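Side-chain contacts in conserved protein with 2 CBS domains (Pyrobaculum aerophilum, PDB 2RIH), which binds AMP through its pair of CBS domains and probably acts as a sensor of adenine nucleotides: residues A[72-75]-A[76-79]; A[85-88]-A[89-93]; A[94-98]-A[99-103]; A[118-121]-A[122-126]. One frame throughout, in Å; residues are numbered along the deposited sequence. Where two conformers were deposited one is given.

Interaction 1. Residues A[72-75]-A[76-79]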
loop_
_atom_site.group_PDB
_atom_site.type_symbol
_atom_site.label_atom_id
_atom_site.label_comp_id
_atom_site.label_asym_id
_atom_site.label_seq_id
_atom_site.Cartn_x
_atom_site.Cartn_y
_atom_site.Cartn_z
ATOM N N PRO A 72 21.148 -4.900 7.541
ATOM C CA PRO A 72 20.266 -6.023 7.244
ATOM C C PRO A 72 18.770 -5.685 7.266
ATOM O O PRO A 72 18.317 -4.874 8.092
ATOM C CB PRO A 72 20.613 -7.041 8.342
ATOM C CG PRO A 72 21.276 -6.265 9.407
ATOM C CD PRO A 72 22.003 -5.167 8.711
ATOM N N ALA A 73 18.022 -6.317 6.357
ATOM C CA ALA A 73 16.566 -6.172 6.285
ATOM C C ALA A 73 15.840 -7.074 7.269
ATOM O O ALA A 73 14.742 -6.744 7.695
ATOM C CB ALA A 73 16.059 -6.441 4.867
ATOM N N MET A 74 16.434 -8.211 7.631
ATOM C CA MET A 74 15.749 -9.163 8.520
ATOM C C MET A 74 15.217 -8.542 9.821
ATOM O O MET A 74 14.080 -8.830 10.207
ATOM C CB MET A 74 16.614 -10.402 8.816
ATOM C CG MET A 74 15.882 -11.493 9.625
ATOM S SD MET A 74 14.363 -12.115 8.845
ATOM C CE MET A 74 15.079 -13.258 7.667
ATOM N N PRO A 75 16.024 -7.716 10.519
ATOM C CA PRO A 75 15.491 -7.047 11.715
ATOM C C PRO A 75 14.223 -6.194 11.502
ATOM O O PRO A 75 13.490 -5.977 12.450
ATOM C CB PRO A 75 16.662 -6.170 12.180
ATOM C CG PRO A 75 17.871 -6.856 11.660
ATOM C CD PRO A 75 17.454 -7.404 10.322
ATOM N N ILE A 76 13.959 -5.715 10.288
ATOM C CA ILE A 76 12.730 -4.943 10.047
ATOM C C ILE A 76 11.616 -5.815 9.446
ATOM O O ILE A 76 10.510 -5.337 9.204
ATOM C CB ILE A 76 12.977 -3.681 9.185
ATOM C CG1 ILE A 76 13.266 -4.019 7.718
ATOM C CG2 ILE A 76 14.107 -2.861 9.780
ATOM C CD1 ILE A 76 13.098 -2.843 6.787
ATOM N N ALA A 77 11.927 -7.089 9.227
ATOM C CA ALA A 77 11.023 -8.035 8.577
ATOM C C ALA A 77 9.934 -8.561 9.513
ATOM O O ALA A 77 10.037 -8.467 10.736
ATOM C CB ALA A 77 11.837 -9.197 8.002
ATOM N N ASN A 78 8.893 -9.126 8.912
ATOM C CA ASN A 78 7.765 -9.700 9.637
ATOM C C ASN A 78 7.585 -11.152 9.237
ATOM O O ASN A 78 8.045 -11.566 8.179
ATOM C CB ASN A 78 6.485 -8.934 9.303
ATOM C CG ASN A 78 6.591 -7.470 9.628
ATOM O OD1 ASN A 78 6.734 -7.095 10.788
ATOM N ND2 ASN A 78 6.538 -6.632 8.607
ATOM N N SER A 79 6.913 -11.920 10.089
ATOM C CA SER A 79 6.608 -13.315 9.786
ATOM C C SER A 79 5.649 -13.382 8.597
ATOM O O SER A 79 4.729 -12.566 8.507
ATOM C CB SER A 79 5.990 -14.010 10.995
ATOM O OG SER A 79 5.985 -15.407 10.814
#
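A73 and I76 are joined by the first of two successive backbone hydrogen bonds that wind this short run of chain into a tight turn. I76 N donates to A73 O over 2.9 Å, and one residue later A77 N reaches M74 O at the same spacing, 2.9 Å. Each bond spans three residues, and in both the donor lies well above the plane of the carbonyl rather than within it, by 64° at M74 O. P75, having no N-H, adds no donor of its own to the turn.

The apolar contacts flank this backbone core. I76 CG1 sits between its own backbone N and carbonyl carbon (chi1 72°), which folds the branch back over the turn until CG1 is 3.1 Å from A73 O. Its side chain then faces L67 and I24. On another side, M74 bends at its second and third torsions, bringing SD to within 4.0 Å of A77 CB. These two residues also pack on strand 50-55, M74 against V51 and A52, A77 against A52 and V54. Cutting I76 back to an alanine is likely to leave I24 and L67 facing a gap and to remove the CG1 branch that lies against A73 O.

N78 follows directly, its ND2 bonded to D58 OD1. The arrangement is a 3-10 turn in the loop between helix 56-64 and strand 82-84, beside the AMP site to which N78, D58 and R61 contribute.

Interaction 2. Residues A[85-88]-A[89-93]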
loop_
_atom_site.group_PDB
_atom_site.type_symbol
_atom_site.label_atom_id
_atom_site.label_comp_id
_atom_site.label_asym_id
_atom_site.label_seq_id
_atom_site.Cartn_x
_atom_site.Cartn_y
_atom_site.Cartn_z
ATOM N N ASP A 85 -2.191 -21.367 -2.854
ATOM C CA ASP A 85 -2.523 -21.053 -4.249
ATOM C C ASP A 85 -3.920 -21.569 -4.655
ATOM O O ASP A 85 -4.549 -21.039 -5.579
ATOM C CB ASP A 85 -1.443 -21.591 -5.212
ATOM C CG ASP A 85 -1.200 -23.099 -5.077
ATOM O OD1 ASP A 85 -1.625 -23.720 -4.080
ATOM O OD2 ASP A 85 -0.553 -23.666 -5.979
ATOM N N THR A 86 -4.391 -22.585 -3.936
ATOM C CA THR A 86 -5.699 -23.201 -4.141
ATOM C C THR A 86 -6.823 -22.638 -3.251
ATOM O O THR A 86 -7.981 -23.034 -3.399
ATOM C CB THR A 86 -5.613 -24.710 -3.845
ATOM O OG1 THR A 86 -5.035 -24.894 -2.547
ATOM C CG2 THR A 86 -4.757 -25.424 -4.897
ATOM N N ASP A 87 -6.494 -21.746 -2.318
ATOM C CA ASP A 87 -7.516 -21.092 -1.497
ATOM C C ASP A 87 -8.372 -20.139 -2.321
ATOM O O ASP A 87 -7.861 -19.501 -3.241
ATOM C CB ASP A 87 -6.885 -20.283 -0.354
ATOM C CG ASP A 87 -6.443 -21.149 0.808
ATOM O OD1 ASP A 87 -6.936 -22.288 0.924
ATOM O OD2 ASP A 87 -5.601 -20.681 1.600
ATOM N N PRO A 88 -9.679 -20.065 -2.010
ATOM C CA PRO A 88 -10.517 -19.025 -2.583
ATOM C C PRO A 88 -10.065 -17.636 -2.139
ATOM O O PRO A 88 -9.553 -17.466 -1.033
ATOM C CB PRO A 88 -11.918 -19.337 -2.041
ATOM C CG PRO A 88 -11.704 -20.226 -0.872
ATOM C CD PRO A 88 -10.445 -20.975 -1.136
ATOM N N VAL A 89 -10.265 -16.653 -3.002
ATOM C CA VAL A 89 -9.777 -15.306 -2.742
ATOM C C VAL A 89 -10.336 -14.674 -1.451
ATOM O O VAL A 89 -9.707 -13.771 -0.901
ATOM C CB VAL A 89 -10.016 -14.379 -3.960
ATOM C CG1 VAL A 89 -9.250 -14.904 -5.178
ATOM C CG2 VAL A 89 -11.500 -14.248 -4.271
ATOM N N HIS A 90 -11.484 -15.151 -0.957
ATOM C CA HIS A 90 -12.059 -14.606 0.278
ATOM C C HIS A 90 -11.198 -14.932 1.500
ATOM O O HIS A 90 -11.194 -14.175 2.478
ATOM C CB HIS A 90 -13.523 -15.053 0.487
ATOM C CG HIS A 90 -13.685 -16.463 0.972
ATOM N ND1 HIS A 90 -13.498 -16.824 2.288
ATOM C CD2 HIS A 90 -14.061 -17.593 0.324
ATOM C CE1 HIS A 90 -13.727 -18.119 2.427
ATOM N NE2 HIS A 90 -14.076 -18.609 1.250
ATOM N N VAL A 91 -10.468 -16.049 1.435
ATOM C CA VAL A 91 -9.519 -16.417 2.480
ATOM C C VAL A 91 -8.364 -15.407 2.559
ATOM O O VAL A 91 -7.903 -15.087 3.655
ATOM C CB VAL A 91 -8.955 -17.844 2.276
ATOM C CG1 VAL A 91 -7.808 -18.115 3.241
ATOM C CG2 VAL A 91 -10.054 -18.879 2.456
ATOM N N ALA A 92 -7.905 -14.910 1.406
ATOM C CA ALA A 92 -6.827 -13.910 1.367
ATOM C C ALA A 92 -7.307 -12.566 1.902
ATOM O O ALA A 92 -6.636 -11.954 2.738
ATOM C CB ALA A 92 -6.286 -13.750 -0.043
ATOM N N ALA A 93 -8.466 -12.121 1.414
ATOM C CA ALA A 93 -9.085 -10.881 1.866
ATOM C C ALA A 93 -9.261 -10.869 3.380
ATOM O O ALA A 93 -8.917 -9.893 4.036
ATOM C CB ALA A 93 -10.438 -10.679 1.186
#
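The imidazole of H90 lies beside the pyrrolidine of P88, the two rings running side by side and pointing the same way. P88 CB touches H90 CD2 at 3.6 Å, and P88 CG is equally near H90 NE2, so the proline meets the ring obliquely along its CD2-NE2 bond. What brings the imidazole back toward the loop is its first torsion, which sets CG between the backbone N and the carbonyl carbon (chi1 77°). Replacing H90 with a serine would probably strip the P88 ring of this flat neighbour, leaving CB and CG with less cover, and would also lose the packing on A135. The second flat group, the carboxylate of D87, has V91 CG1 3.8 Å from its OD2, the same oxygen that accepts a hydrogen bond from L84 N.

This is the entry to helix 89-99 in the beta-alpha-beta crossover of the second CBS domain, between the parallel strands 82-84 and 103-107. The first turn is tied by V91 N, which donates to P88 O at 3.0 Å from above the carbonyl plane. V91 straddles the loop: CG1, anti to its backbone N, reaches D87, while CG2 lies 4.0 Å from P88 CG. V89 turns in the other direction, to I5, L10 and L122, and its carbonyl oxygen accepts from A93 N, 3.1 Å away, as the helix gets under way.

Interaction 3. Residues A[94-98]-A[99-103]. With SO4 (sulfate ion), chain C; SO4 (sulfate ion), chain D; SO4 (sulfate ion), chain F.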
loop_
_atom_site.group_PDB
_atom_site.type_symbol
_atom_site.label_atom_id
_atom_site.label_comp_id
_atom_site.label_asym_id
_atom_site.label_seq_id
_atom_site.Cartn_x
_atom_site.Cartn_y
_atom_site.Cartn_z
ATOM N N GLU A 94 -9.796 -11.960 3.923
ATOM C CA GLU A 94 -9.988 -12.088 5.366
ATOM C C GLU A 94 -8.660 -12.010 6.129
ATOM O O GLU A 94 -8.556 -11.284 7.123
ATOM C CB GLU A 94 -10.737 -13.386 5.693
ATOM C CG GLU A 94 -11.352 -13.422 7.085
ATOM C CD GLU A 94 -12.320 -12.270 7.346
ATOM O OE1 GLU A 94 -12.973 -11.777 6.390
ATOM O OE2 GLU A 94 -12.425 -11.855 8.520
ATOM N N LYS A 95 -7.642 -12.727 5.662
ATOM C CA LYS A 95 -6.314 -12.642 6.286
ATOM C C LYS A 95 -5.754 -11.216 6.235
ATOM O O LYS A 95 -5.158 -10.751 7.203
ATOM C CB LYS A 95 -5.310 -13.632 5.668
ATOM C CG LYS A 95 -5.468 -15.067 6.171
ATOM C CD LYS A 95 -4.133 -15.685 6.570
ATOM C CE LYS A 95 -4.306 -17.067 7.207
ATOM N NZ LYS A 95 -3.146 -17.438 8.095
ATOM N N MET A 96 -5.947 -10.520 5.117
ATOM C CA MET A 96 -5.515 -9.128 5.023
ATOM C C MET A 96 -6.240 -8.273 6.053
ATOM O O MET A 96 -5.612 -7.483 6.751
ATOM C CB MET A 96 -5.761 -8.556 3.627
ATOM C CG MET A 96 -4.794 -9.039 2.598
ATOM S SD MET A 96 -5.164 -8.356 0.988
ATOM C CE MET A 96 -4.312 -9.563 -0.019
ATOM N N ARG A 97 -7.561 -8.438 6.134
ATOM C CA ARG A 97 -8.397 -7.685 7.076
ATOM C C ARG A 97 -8.015 -7.961 8.527
ATOM O O ARG A 97 -7.831 -7.032 9.317
ATOM C CB ARG A 97 -9.891 -8.011 6.871
ATOM C CG ARG A 97 -10.818 -7.386 7.929
ATOM C CD ARG A 97 -12.312 -7.525 7.599
ATOM N NE ARG A 97 -12.939 -8.729 8.153
ATOM C CZ ARG A 97 -13.373 -8.870 9.411
ATOM N NH1 ARG A 97 -13.241 -7.894 10.303
ATOM N NH2 ARG A 97 -13.938 -10.010 9.788
ATOM N N ARG A 98 -7.902 -9.241 8.870
ATOM C CA ARG A 98 -7.664 -9.652 10.257
ATOM C C ARG A 98 -6.241 -9.390 10.748
ATOM O O ARG A 98 -6.026 -9.244 11.941
ATOM C CB ARG A 98 -8.037 -11.127 10.463
ATOM C CG ARG A 98 -9.504 -11.471 10.186
ATOM C CD ARG A 98 -10.487 -10.533 10.888
ATOM N NE ARG A 98 -10.134 -10.270 12.287
ATOM C CZ ARG A 98 -10.573 -10.950 13.341
ATOM N NH1 ARG A 98 -11.412 -11.982 13.203
ATOM N NH2 ARG A 98 -10.168 -10.596 14.559
ATOM N N HIS A 99 -5.274 -9.338 9.843
ATOM C CA HIS A 99 -3.892 -9.027 10.227
ATOM C C HIS A 99 -3.493 -7.580 9.942
ATOM O O HIS A 99 -2.365 -7.194 10.225
ATOM C CB HIS A 99 -2.922 -10.005 9.563
ATOM C CG HIS A 99 -3.012 -11.390 10.121
ATOM N ND1 HIS A 99 -2.190 -11.839 11.132
ATOM C CD2 HIS A 99 -3.853 -12.414 9.837
ATOM C CE1 HIS A 99 -2.506 -13.088 11.430
ATOM N NE2 HIS A 99 -3.516 -13.457 10.664
ATOM N N ASN A 100 -4.423 -6.784 9.413
ATOM C CA ASN A 100 -4.179 -5.364 9.107
ATOM C C ASN A 100 -3.030 -5.163 8.123
ATOM O O ASN A 100 -2.186 -4.276 8.300
ATOM C CB ASN A 100 -3.939 -4.558 10.398
ATOM C CG ASN A 100 -5.121 -4.603 11.346
ATOM O OD1 ASN A 100 -6.269 -4.634 10.912
ATOM N ND2 ASN A 100 -4.846 -4.592 12.647
ATOM N N ILE A 101 -3.016 -5.999 7.082
ATOM C CA ILE A 101 -1.992 -5.969 6.046
ATOM C C ILE A 101 -2.650 -5.832 4.678
ATOM O O ILE A 101 -3.883 -5.942 4.539
ATOM C CB ILE A 101 -1.054 -7.223 6.081
ATOM C CG1 ILE A 101 -1.840 -8.534 5.944
ATOM C CG2 ILE A 101 -0.206 -7.228 7.360
ATOM C CD1 ILE A 101 -0.986 -9.799 6.173
ATOM N N ARG A 102 -1.836 -5.552 3.672
ATOM C CA ARG A 102 -2.352 -5.327 2.334
ATOM C C ARG A 102 -1.777 -6.298 1.325
ATOM O O ARG A 102 -1.965 -6.128 0.124
ATOM C CB ARG A 102 -2.098 -3.884 1.922
ATOM C CG ARG A 102 -2.914 -2.898 2.726
ATOM C CD ARG A 102 -2.471 -1.485 2.437
ATOM N NE ARG A 102 -1.040 -1.368 2.686
ATOM C CZ ARG A 102 -0.256 -0.435 2.163
ATOM N NH1 ARG A 102 -0.758 0.514 1.382
ATOM N NH2 ARG A 102 1.041 -0.453 2.440
ATOM N N HIS A 103 -1.082 -7.313 1.826
ATOM C CA HIS A 103 -0.507 -8.375 1.008
ATOM C C HIS A 103 -0.621 -9.690 1.751
ATOM O O HIS A 103 -0.767 -9.699 2.970
ATOM C CB HIS A 103 0.984 -8.118 0.739
ATOM C CG HIS A 103 1.250 -6.892 -0.077
ATOM N ND1 HIS A 103 1.384 -5.641 0.488
ATOM C CD2 HIS A 103 1.409 -6.723 -1.411
ATOM C CE1 HIS A 103 1.614 -4.757 -0.466
ATOM N NE2 HIS A 103 1.627 -5.384 -1.626
HETATM S S SO4 C . 1.641 -4.036 3.823
HETATM O O1 SO4 C . 0.469 -3.446 4.458
HETATM O O2 SO4 C . 1.275 -5.354 3.302
HETATM O O3 SO4 C . 2.099 -3.223 2.700
HETATM O O4 SO4 C . 2.682 -4.148 4.820
HETATM S S SO4 D . 1.172 -3.572 -4.833
HETATM O O1 SO4 D . -0.003 -3.271 -4.034
HETATM O O2 SO4 D . 0.806 -4.492 -5.902
HETATM O O3 SO4 D . 1.679 -2.361 -5.442
HETATM O O4 SO4 D . 2.199 -4.164 -4.002
HETATM S S SO4 F . -3.566 2.538 3.767
HETATM O O1 SO4 F . -3.335 3.953 3.501
HETATM O O2 SO4 F . -4.912 2.345 4.276
HETATM O O3 SO4 F . -3.426 1.779 2.543
HETATM O O4 SO4 F . -2.610 2.079 4.752
#
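M96 O and I101 N close a Schellman motif at the C-terminal end of helix 89-99, where N100 takes a positive phi (59°). The I101 N bond is 3.0 Å long and lies in the plane of the M96 carbonyl. H99 N still bonds in helical fashion to K95 O, and N100 N adds a weak, long bond to R97 O.

Around these bonds the side chains pack closely. K95 O lies at the edge of the H99 ring, 3.4 Å from CD2. M96 runs extended alongside the outgoing chain, with CB 3.3 Å from I101 O, SD near the R102 carbonyl and CE against the H103 backbone. Farther out M96 also meets I119 and L122 of its own chain and F124 of the second subunit.

The turn delivers R102 and H103, both AMP-binding residues, to sulfate ions that probably come from the crystallisation liquor. R102 NE donates almost straight to O1 of the chain C sulfate (3.1 Å, 174°), with R102 N and NH2 gripping the same ion; NH2 also forms a salt bridge to E56 of the second subunit. Both imidazole nitrogens of H103 donate, consistent with a protonated ring: ND1 to O2 of that sulfate at 2.8 Å, NE2 to O4 of the chain D sulfate at 2.7 Å.

Interaction 4. Residues A[118-121]-A[122-126]. With SO4 (sulfate ion), chain D; SO4 (sulfate ion), chain I.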
loop_
_atom_site.group_PDB
_atom_site.type_symbol
_atom_site.label_atom_id
_atom_site.label_comp_id
_atom_site.label_asym_id
_atom_site.label_seq_id
_atom_site.Cartn_x
_atom_site.Cartn_y
_atom_site.Cartn_z
ATOM N N SER A 118 -1.828 -8.936 -3.696
ATOM C CA SER A 118 -2.045 -7.621 -3.152
ATOM C C SER A 118 -3.536 -7.329 -2.997
ATOM O O SER A 118 -4.375 -7.954 -3.636
ATOM C CB SER A 118 -1.440 -6.580 -4.091
ATOM O OG SER A 118 -1.825 -5.291 -3.701
ATOM N N ILE A 119 -3.841 -6.348 -2.154
ATOM C CA ILE A 119 -5.184 -5.812 -2.032
ATOM C C ILE A 119 -5.670 -5.211 -3.381
ATOM O O ILE A 119 -6.863 -5.235 -3.694
ATOM C CB ILE A 119 -5.238 -4.780 -0.878
ATOM C CG1 ILE A 119 -6.681 -4.499 -0.470
ATOM C CG2 ILE A 119 -4.501 -3.480 -1.253
ATOM C CD1 ILE A 119 -6.780 -3.848 0.895
ATOM N N ARG A 120 -4.738 -4.714 -4.189
ATOM C CA ARG A 120 -5.040 -4.271 -5.568
ATOM C C ARG A 120 -5.646 -5.364 -6.426
ATOM O O ARG A 120 -6.516 -5.094 -7.264
ATOM C CB ARG A 120 -3.768 -3.864 -6.291
ATOM C CG ARG A 120 -3.352 -2.450 -6.173
ATOM C CD ARG A 120 -1.935 -2.336 -6.727
ATOM N NE ARG A 120 -1.745 -1.070 -7.388
ATOM C CZ ARG A 120 -0.916 -0.106 -7.026
ATOM N NH1 ARG A 120 -0.098 -0.212 -5.984
ATOM N NH2 ARG A 120 -0.911 0.983 -7.759
ATOM N N ASP A 121 -5.143 -6.585 -6.254
ATOM C CA ASP A 121 -5.581 -7.735 -7.051
ATOM C C ASP A 121 -7.009 -8.165 -6.725
ATOM O O ASP A 121 -7.721 -8.706 -7.582
ATOM C CB ASP A 121 -4.641 -8.923 -6.829
ATOM C CG ASP A 121 -3.208 -8.626 -7.240
ATOM O OD1 ASP A 121 -2.989 -8.212 -8.405
ATOM O OD2 ASP A 121 -2.290 -8.838 -6.404
ATOM N N LEU A 122 -7.424 -7.924 -5.484
ATOM C CA LEU A 122 -8.709 -8.398 -4.993
ATOM C C LEU A 122 -9.833 -7.379 -5.092
ATOM O O LEU A 122 -11.006 -7.750 -5.174
ATOM C CB LEU A 122 -8.577 -8.783 -3.518
ATOM C CG LEU A 122 -7.651 -9.931 -3.147
ATOM C CD1 LEU A 122 -7.584 -10.067 -1.641
ATOM C CD2 LEU A 122 -8.122 -11.223 -3.797
ATOM N N CYS A 123 -9.484 -6.099 -5.063
ATOM C CA CYS A 123 -10.468 -5.074 -4.737
ATOM C C CYS A 123 -10.954 -4.198 -5.885
ATOM O O CYS A 123 -11.770 -3.306 -5.660
ATOM C CB CYS A 123 -9.911 -4.218 -3.608
ATOM S SG CYS A 123 -9.584 -5.205 -2.153
ATOM N N PHE A 124 -10.484 -4.464 -7.103
ATOM C CA PHE A 124 -10.897 -3.674 -8.269
ATOM C C PHE A 124 -12.006 -4.326 -9.120
ATOM O O PHE A 124 -13.016 -3.683 -9.428
ATOM C CB PHE A 124 -9.682 -3.344 -9.145
ATOM C CG PHE A 124 -8.724 -2.329 -8.541
ATOM C CD1 PHE A 124 -9.128 -1.424 -7.561
ATOM C CD2 PHE A 124 -7.421 -2.245 -9.017
ATOM C CE1 PHE A 124 -8.234 -0.489 -7.035
ATOM C CE2 PHE A 124 -6.523 -1.302 -8.507
ATOM C CZ PHE A 124 -6.934 -0.428 -7.509
ATOM N N GLU A 125 -11.834 -5.590 -9.499
ATOM C CA GLU A 125 -12.790 -6.234 -10.406
ATOM C C GLU A 125 -14.092 -6.651 -9.711
ATOM O O GLU A 125 -14.071 -7.297 -8.668
ATOM C CB GLU A 125 -12.160 -7.445 -11.083
ATOM C CG GLU A 125 -13.027 -8.009 -12.183
ATOM C CD GLU A 125 -12.455 -9.252 -12.820
ATOM O OE1 GLU A 125 -11.272 -9.568 -12.587
ATOM O OE2 GLU A 125 -13.213 -9.914 -13.550
ATOM N N ARG A 126 -15.218 -6.301 -10.330
ATOM C CA ARG A 126 -16.546 -6.532 -9.753
ATOM C C ARG A 126 -16.833 -7.970 -9.385
ATOM O O ARG A 126 -17.319 -8.234 -8.290
ATOM C CB ARG A 126 -17.659 -6.053 -10.696
ATOM C CG ARG A 126 -18.408 -4.833 -10.204
ATOM C CD ARG A 126 -17.925 -3.524 -10.812
ATOM N NE ARG A 126 -18.965 -2.508 -10.662
ATOM C CZ ARG A 126 -20.105 -2.480 -11.349
ATOM N NH1 ARG A 126 -20.372 -3.410 -12.268
ATOM N NH2 ARG A 126 -20.991 -1.513 -11.121
HETATM S S SO4 D . 1.172 -3.572 -4.833
HETATM O O1 SO4 D . -0.003 -3.271 -4.034
HETATM O O2 SO4 D . 0.806 -4.492 -5.902
HETATM O O3 SO4 D . 1.679 -2.361 -5.442
HETATM O O4 SO4 D . 2.199 -4.164 -4.002
HETATM S S SO4 I . -15.708 -5.150 -14.007
HETATM O O1 SO4 I . -16.717 -4.116 -14.191
HETATM O O2 SO4 I . -16.362 -6.444 -13.880
HETATM O O3 SO4 I . -14.808 -5.206 -15.151
HETATM O O4 SO4 I . -14.947 -4.833 -12.806
HETATM O O HOH W 1 -9.378 -6.659 -8.854
#
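I119 O is approached by two amides of the following turn, L122 N at 3.3 Å and, through a weak bond, C123 N. The L122 donor stands 71° out of the carbonyl plane, a poor direction that fits a short, loosely bonded helix. The side chain of C123 leans on the same residue, SG lying 3.4 Å from I119 CG1, and the sulfur continues into a disulfide with C123 of the second subunit.

A capping box closes the start of this helix. S118 OG, placed anti to its backbone N (chi1 170°), accepts from R120 N at 3.0 Å, and in return D121 OD2 receives S118 N at 2.7 Å, on the anti side of the carboxylate. The other oxygen of D121 is held in a salt bridge by K12. S118 OG is thus doubly engaged, because it also donates to O1 of the chain D sulfate at 2.7 Å, while R120 NH1 bonds weakly to O3 of that ion.

R120 and F124 run side by side with guanidinium and ring nearly perpendicular. The phenyl comes closest at CD2, 3.5 Å from R120 O, and CE2 meets the R120 CG methylene. Farther along, one water bridges D121 O and E125 N across the break between helices, and R126 N bonds at 2.9 Å to O4 of another sulfate, chain I. S118, R120 and D121 belong to an AMP site of the paired CBS domains, and the chain D sulfate at the capped helix start probably occupies part of that pocket, beside the disulfide-linked dimer interface.

Along the chain the four contacts follow one another in series; each closes a local turn, and none nests in or crosses another. Interaction 1 turns the linker after helix 56-64 toward strand 82-84, and lies apart from the rest, about 25 Å between centres from interaction 2. Interactions 2 and 3 mark the two ends of helix 89-99, the latter handing the chain to strand 103-107. Interaction 4 begins at the end of strand 113-118 and packs back on both: L122 meets V89 and A93, and M96 CE reaches L122 CD1, while I119 N probably bonds to R102 O. Interactions 3 and 4 also share the chain D sulfate and touch the second subunit.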